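Local coordinates for venom protein 51.1 (Lychas mucronatus, PDB 6ATY) that probably acts as a secreted scorpion-venom neurotoxin that decreases the action potential of myelinated nerves, at residues 15-20 against 25-30. Sequence-based numbering, arbitrary orientation.
Sequences LCEGQC and YFTGYC
C16 and C20 share one rotamer, each SG lying anti to its own carbonyl carbon (chi1 -66° and -64°), and being one helical turn apart they reach the strand side by side. C20 SG comes down on the backbone of G28, 3.5 Å from its CA, while C20 CB packs on T27 O. G28, with no side chain, leaves its backbone to meet the C20 sulfur directly, and the helix and strand axes close to 5.8 Å. C16 continues the row, its CB 3.6 Å from Y29 N and its SG against C30 CB at 3.8 Å. On the partly exposed flank of the contact E17 stretches out, CG anti to the backbone N (chi1 -175°), and crosses T27; T27 OG1 donates to E17 OE1 over 3.1 Å, using the anti lone pair of that oxygen. At the other end Y25 N gives a hydrogen bond to C20 O (2.9 Å), and the same oxygen lies in the plane of the Y25 ring, at its edge. G28 N is buried by the contact and has no partner in the model. This is the cystine-stabilised alpha/beta motif of scorpion toxins: of the CXXXC cysteines of the helix, C20 passes over G28 and C16 over the Y29-C30 backbone, on the way to disulfides with C37 and C35 of strand 34-38, and C30 bonds to C9. Helix 16-22 thus lies across the edge strand 27-31, whose other neighbour is strand 34-38, central in the antiparallel sheet with strand 3-8 beyond it.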
loop_
_atom_site.group_PDB
_atom_site.type_symbol
_atom_site.label_atom_id
_atom_site.label_comp_id
_atom_site.label_asym_id
_atom_site.label_seq_id
_atom_site.Cartn_x
_atom_site.Cartn_y
_atom_site.Cartn_z
ATOM N N LEU A 15 4.388 5.410 -0.269
ATOM C CA LEU A 15 5.064 4.466 -1.160
ATOM C C LEU A 15 4.422 3.052 -1.230
ATOM O O LEU A 15 5.073 2.060 -1.631
ATOM C CB LEU A 15 6.537 4.366 -0.761
ATOM C CG LEU A 15 7.291 5.700 -0.678
ATOM C CD1 LEU A 15 8.728 5.488 -0.180
ATOM C CD2 LEU A 15 7.298 6.452 -1.999
ATOM N N CYS A 16 3.134 2.991 -0.963
ATOM C CA CYS A 16 2.403 1.720 -0.925
ATOM C C CYS A 16 2.160 1.130 -2.322
ATOM O O CYS A 16 2.171 -0.088 -2.473
ATOM C CB CYS A 16 1.097 1.893 -0.212
ATOM S SG CYS A 16 1.270 2.276 1.547
ATOM N N GLU A 17 1.953 1.982 -3.340
ATOM C CA GLU A 17 1.734 1.455 -4.707
ATOM C C GLU A 17 2.852 0.502 -5.147
ATOM O O GLU A 17 2.589 -0.613 -5.630
ATOM C CB GLU A 17 1.588 2.591 -5.724
ATOM C CG GLU A 17 1.245 2.082 -7.128
ATOM C CD GLU A 17 1.084 3.152 -8.156
ATOM O OE1 GLU A 17 -0.073 3.621 -8.333
ATOM O OE2 GLU A 17 2.098 3.529 -8.780
ATOM N N GLY A 18 4.093 0.905 -4.951
ATOM C CA GLY A 18 5.256 0.048 -5.313
ATOM C C GLY A 18 5.283 -1.268 -4.527
ATOM O O GLY A 18 5.518 -2.347 -5.090
ATOM N N GLN A 19 4.939 -1.184 -3.235
ATOM C CA GLN A 19 4.893 -2.365 -2.372
ATOM C C GLN A 19 3.810 -3.310 -2.839
ATOM O O GLN A 19 3.985 -4.498 -2.803
ATOM C CB GLN A 19 4.660 -1.996 -0.915
ATOM C CG GLN A 19 5.807 -1.233 -0.290
ATOM C CD GLN A 19 7.028 -2.101 -0.016
ATOM O OE1 GLN A 19 6.985 -3.332 -0.042
ATOM N NE2 GLN A 19 8.122 -1.448 0.274
ATOM N N CYS A 20 2.672 -2.762 -3.239
ATOM C CA CYS A 20 1.551 -3.559 -3.751
ATOM C C CYS A 20 1.869 -4.170 -5.127
ATOM O O CYS A 20 1.534 -5.326 -5.368
ATOM C CB CYS A 20 0.297 -2.693 -3.817
ATOM S SG CYS A 20 -0.218 -2.161 -2.163
ATOM N N TYR A 25 -0.384 -6.682 -7.029
ATOM C CA TYR A 25 -1.589 -5.877 -7.091
ATOM C C TYR A 25 -1.347 -4.717 -8.039
ATOM O O TYR A 25 -0.199 -4.437 -8.407
ATOM C CB TYR A 25 -2.010 -5.387 -5.696
ATOM C CG TYR A 25 -2.310 -6.542 -4.779
ATOM C CD1 TYR A 25 -1.284 -7.123 -4.040
ATOM C CD2 TYR A 25 -3.589 -7.082 -4.677
ATOM C CE1 TYR A 25 -1.509 -8.207 -3.225
ATOM C CE2 TYR A 25 -3.835 -8.187 -3.857
ATOM C CZ TYR A 25 -2.765 -8.750 -3.150
ATOM O OH TYR A 25 -2.917 -9.814 -2.288
ATOM N N PHE A 26 -2.401 -4.061 -8.488
ATOM C CA PHE A 26 -2.237 -2.961 -9.426
ATOM C C PHE A 26 -1.976 -1.666 -8.697
ATOM O O PHE A 26 -1.281 -0.794 -9.213
ATOM C CB PHE A 26 -3.481 -2.753 -10.287
ATOM C CG PHE A 26 -3.343 -1.626 -11.245
ATOM C CD1 PHE A 26 -2.373 -1.677 -12.238
ATOM C CD2 PHE A 26 -4.099 -0.477 -11.105
ATOM C CE1 PHE A 26 -2.219 -0.614 -13.123
ATOM C CE2 PHE A 26 -3.956 0.569 -11.993
ATOM C CZ PHE A 26 -3.000 0.499 -12.988
ATOM N N THR A 27 -2.657 -1.456 -7.573
ATOM C CA THR A 27 -2.416 -0.236 -6.863
ATOM C C THR A 27 -2.518 -0.352 -5.378
ATOM O O THR A 27 -2.843 -1.409 -4.854
ATOM C CB THR A 27 -3.230 0.937 -7.419
ATOM O OG1 THR A 27 -2.562 2.183 -7.068
ATOM C CG2 THR A 27 -4.717 0.850 -6.958
ATOM N N GLY A 28 -2.093 0.705 -4.708
ATOM C CA GLY A 28 -2.031 0.696 -3.236
ATOM C C GLY A 28 -1.984 2.107 -2.699
ATOM O O GLY A 28 -1.700 3.033 -3.453
ATOM N N TYR A 29 -2.260 2.252 -1.408
ATOM C CA TYR A 29 -2.280 3.556 -0.753
ATOM C C TYR A 29 -2.126 3.318 0.753
ATOM O O TYR A 29 -2.400 2.230 1.255
ATOM C CB TYR A 29 -3.604 4.289 -1.014
ATOM C CG TYR A 29 -4.797 3.553 -0.451
ATOM C CD1 TYR A 29 -5.355 2.482 -1.151
ATOM C CD2 TYR A 29 -5.342 3.869 0.783
ATOM C CE1 TYR A 29 -6.443 1.772 -0.656
ATOM C CE2 TYR A 29 -6.442 3.143 1.296
ATOM C CZ TYR A 29 -6.970 2.085 0.552
ATOM O OH TYR A 29 -8.080 1.344 0.991
ATOM N N CYS A 30 -1.660 4.344 1.423
ATOM C CA CYS A 30 -1.473 4.351 2.839
ATOM C C CYS A 30 -2.797 4.818 3.461
ATOM O O CYS A 30 -3.244 5.938 3.243
ATOM C CB CYS A 30 -0.358 5.291 3.227
ATOM S SG CYS A 30 0.146 5.085 4.942
#